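Side-chain contact in kappa-carrageenase (Pseudoalteromonas carrageenovora, PDB 1DYP), which cleaves the beta-1,4 linkages between galactose 4-sulfate and 3,6-anhydrogalactose inside kappa-carrageenan chains, working through a tunnel-shaped active site: residues E142-K146 and S147-E151. The protein carries 1 engineered substitution. Sequence-based numbering, arbitrary orientation.
Sequences ELTQK and SAVRE
Lys146 and Glu151 meet through their aliphatic stems, CG of Lys146 lying 3.8 Å from CG of Glu151. Glu151 swings its CG opposite the backbone N (chi1 -176°), which brings that methylene against Lys146 CB and CG. Their charges do not pair: Lys146 NZ stays 6.8 Å from Glu151 OE2, and the lysine chain, bent at chi2 and chi4, carries it instead to a salt bridge with Asp153. At the other hydrophobic touch, the side chains of Thr144 and Val149 lie side by side, pointing the same way, with Thr144 CG2 3.6 Å from Val149 CG2; Thr144 OG1 hydrogen-bonds to Val113 O. This loop leads from the strand of the proton donor Glu142 into strand 151-162 of the GH16 catalytic domain, entering it through a type I turn, Ala148 to Glu151, with Glu151 N hydrogen-bonded to Ala148 O. Between the limbs, three waters converge on Glu151 O, each 2.8 Å away. Water 1 accepts from Thr144 N and donates to Val149 O and Glu151 O. Water 2 accepts from Gln145 N; water 3 accepts from Lys146 N and sits 2.7 Å from Ala148 O; both have more acceptors around them than protons to give. Gln145 NE2 shares Asp153 OD2 with Lys146 NZ, and its OE1 accepts from NE of Arg234, important for substrate recognition.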
ATOM      1  N   GLU A 142      -3.787  -3.629  -3.933  1.00  6.51           N
ATOM      2  CA  GLU A 142      -3.543  -4.526  -2.821  1.00  7.19           C
ATOM      3  C   GLU A 142      -3.884  -5.864  -3.440  1.00  6.95           C
ATOM      4  O   GLU A 142      -5.033  -6.131  -3.790  1.00  7.23           O
ATOM      5  CB  GLU A 142      -4.446  -4.205  -1.637  1.00  7.91           C
ATOM      6  CG  GLU A 142      -3.870  -3.107  -0.765  1.00  8.86           C
ATOM      7  CD  GLU A 142      -4.826  -2.664   0.307  1.00  9.33           C
ATOM      8  OE1 GLU A 142      -5.824  -1.996  -0.034  1.00 10.16           O
ATOM      9  OE2 GLU A 142      -4.587  -2.989   1.487  1.00 10.08           O
ATOM     10  N   LEU A 143      -2.861  -6.689  -3.616  1.00  6.86           N
ATOM     11  CA  LEU A 143      -3.036  -7.991  -4.230  1.00  6.76           C
ATOM     12  C   LEU A 143      -3.264  -9.114  -3.241  1.00  6.87           C
ATOM     13  O   LEU A 143      -2.933  -9.014  -2.059  1.00  6.70           O
ATOM     14  CB  LEU A 143      -1.802  -8.336  -5.070  1.00  6.90           C
ATOM     15  CG  LEU A 143      -1.505  -7.459  -6.284  1.00  6.62           C
ATOM     16  CD1 LEU A 143      -0.136  -7.816  -6.852  1.00  6.88           C
ATOM     17  CD2 LEU A 143      -2.592  -7.657  -7.329  1.00  6.93           C
ATOM     18  N   THR A 144      -3.848 -10.182  -3.762  1.00  6.68           N
ATOM     19  CA  THR A 144      -4.089 -11.406  -3.025  1.00  6.77           C
ATOM     20  C   THR A 144      -4.508 -11.299  -1.559  1.00  6.97           C
ATOM     21  O   THR A 144      -3.924 -11.953  -0.699  1.00  7.02           O
ATOM     22  CB  THR A 144      -2.834 -12.317  -3.135  1.00  6.62           C
ATOM     23  OG1 THR A 144      -1.682 -11.637  -2.610  1.00  6.49           O
ATOM     24  CG2 THR A 144      -2.564 -12.654  -4.597  1.00  7.26           C
ATOM     25  N   GLN A 145      -5.518 -10.483  -1.269  1.00  7.09           N
ATOM     26  CA  GLN A 145      -5.992 -10.376   0.106  1.00  7.59           C
ATOM     27  C   GLN A 145      -7.468 -10.754   0.203  1.00  8.01           C
ATOM     28  O   GLN A 145      -8.102 -10.561   1.238  1.00  8.07           O
ATOM     29  CB  GLN A 145      -5.764  -8.969   0.670  1.00  7.81           C
ATOM     30  CG  GLN A 145      -6.590  -7.867   0.033  1.00  7.71           C
ATOM     31  CD  GLN A 145      -6.519  -6.569   0.821  1.00  7.90           C
ATOM     32  OE1 GLN A 145      -5.864  -6.496   1.866  1.00  8.10           O
ATOM     33  NE2 GLN A 145      -7.198  -5.538   0.329  1.00  7.64           N
ATOM     34  N   LYS A 146      -8.012 -11.293  -0.885  1.00  8.41           N
ATOM     35  CA  LYS A 146      -9.407 -11.722  -0.908  1.00  9.22           C
ATOM     36  C   LYS A 146      -9.465 -13.245  -1.048  1.00  9.44           C
ATOM     37  O   LYS A 146      -8.429 -13.911  -1.040  1.00  9.64           O
ATOM     38  CB  LYS A 146     -10.164 -11.037  -2.048  1.00  9.37           C
ATOM     39  CG  LYS A 146     -10.415  -9.537  -1.840  1.00 10.07           C
ATOM     40  CD  LYS A 146     -11.413  -9.281  -0.713  1.00 10.27           C
ATOM     41  CE  LYS A 146     -11.822  -7.807  -0.632  1.00 11.25           C
ATOM     42  NZ  LYS A 146     -10.744  -6.935  -0.103  1.00 11.54           N
ATOM     43  N   SER A 147     -10.667 -13.797  -1.186  1.00  9.94           N
ATOM     44  CA  SER A 147     -10.826 -15.248  -1.280  1.00 10.41           C
ATOM     45  C   SER A 147     -10.172 -15.894  -2.501  1.00 10.52           C
ATOM     46  O   SER A 147      -9.607 -16.982  -2.399  1.00 11.26           O
ATOM     47  CB  SER A 147     -12.314 -15.620  -1.244  1.00 10.65           C
ATOM     48  OG  SER A 147     -12.959 -15.293  -2.459  0.50 11.13           O
ATOM     49  N   ALA A 148     -10.261 -15.231  -3.650  1.00 10.64           N
ATOM     50  CA  ALA A 148      -9.682 -15.752  -4.886  1.00 10.57           C
ATOM     51  C   ALA A 148      -8.423 -14.972  -5.235  1.00 10.47           C
ATOM     52  O   ALA A 148      -8.384 -13.748  -5.115  1.00 10.39           O
ATOM     53  CB  ALA A 148     -10.690 -15.659  -6.020  1.00 10.73           C
ATOM     54  N   VAL A 149      -7.399 -15.689  -5.686  1.00 10.50           N
ATOM     55  CA  VAL A 149      -6.125 -15.074  -6.018  1.00 10.61           C
ATOM     56  C   VAL A 149      -6.192 -13.972  -7.078  1.00 10.41           C
ATOM     57  O   VAL A 149      -5.386 -13.045  -7.055  1.00 10.51           O
ATOM     58  CB  VAL A 149      -5.103 -16.150  -6.462  1.00 10.73           C
ATOM     59  CG1 VAL A 149      -5.456 -16.666  -7.854  1.00 11.21           C
ATOM     60  CG2 VAL A 149      -3.693 -15.582  -6.418  1.00 11.15           C
ATOM     61  N   ARG A 150      -7.149 -14.050  -7.997  1.00 10.41           N
ATOM     62  CA  ARG A 150      -7.241 -13.031  -9.038  1.00 10.32           C
ATOM     63  C   ARG A 150      -8.056 -11.797  -8.671  1.00  9.89           C
ATOM     64  O   ARG A 150      -8.216 -10.891  -9.487  1.00  9.77           O
ATOM     65  CB  ARG A 150      -7.766 -13.645 -10.341  1.00 11.21           C
ATOM     66  CG  ARG A 150      -6.810 -14.671 -10.920  1.00 12.23           C
ATOM     67  CD  ARG A 150      -7.168 -15.082 -12.340  1.00 13.24           C
ATOM     68  NE  ARG A 150      -6.185 -16.029 -12.859  1.00 14.35           N
ATOM     69  CZ  ARG A 150      -6.107 -16.416 -14.127  1.00 14.85           C
ATOM     70  NH1 ARG A 150      -6.959 -15.941 -15.025  1.00 15.43           N
ATOM     71  NH2 ARG A 150      -5.170 -17.280 -14.499  1.00 15.55           N
ATOM     72  N   GLU A 151      -8.563 -11.750  -7.445  1.00  9.39           N
ATOM     73  CA  GLU A 151      -9.329 -10.584  -7.016  1.00  9.16           C
ATOM     74  C   GLU A 151      -8.356  -9.557  -6.449  1.00  8.68           C
ATOM     75  O   GLU A 151      -7.625  -9.841  -5.497  1.00  8.60           O
ATOM     76  CB  GLU A 151     -10.350 -10.970  -5.945  1.00  9.63           C
ATOM     77  CG  GLU A 151     -11.271  -9.829  -5.509  1.00 10.04           C
ATOM     78  CD  GLU A 151     -12.129  -9.296  -6.648  0.50  9.88           C
ATOM     79  OE1 GLU A 151     -12.404 -10.060  -7.597  0.50 10.05           O
ATOM     80  OE2 GLU A 151     -12.544  -8.119  -6.589  0.50 10.06           O
TER
HETATM   81  O   HOH W   1      -4.997 -10.401  -6.316  1.00  7.43           O
HETATM   82  O   HOH W   2      -6.940  -8.577  -3.048  1.00  7.00           O
HETATM   83  O   HOH W   3      -7.204 -11.851  -3.616  1.00  5.82           O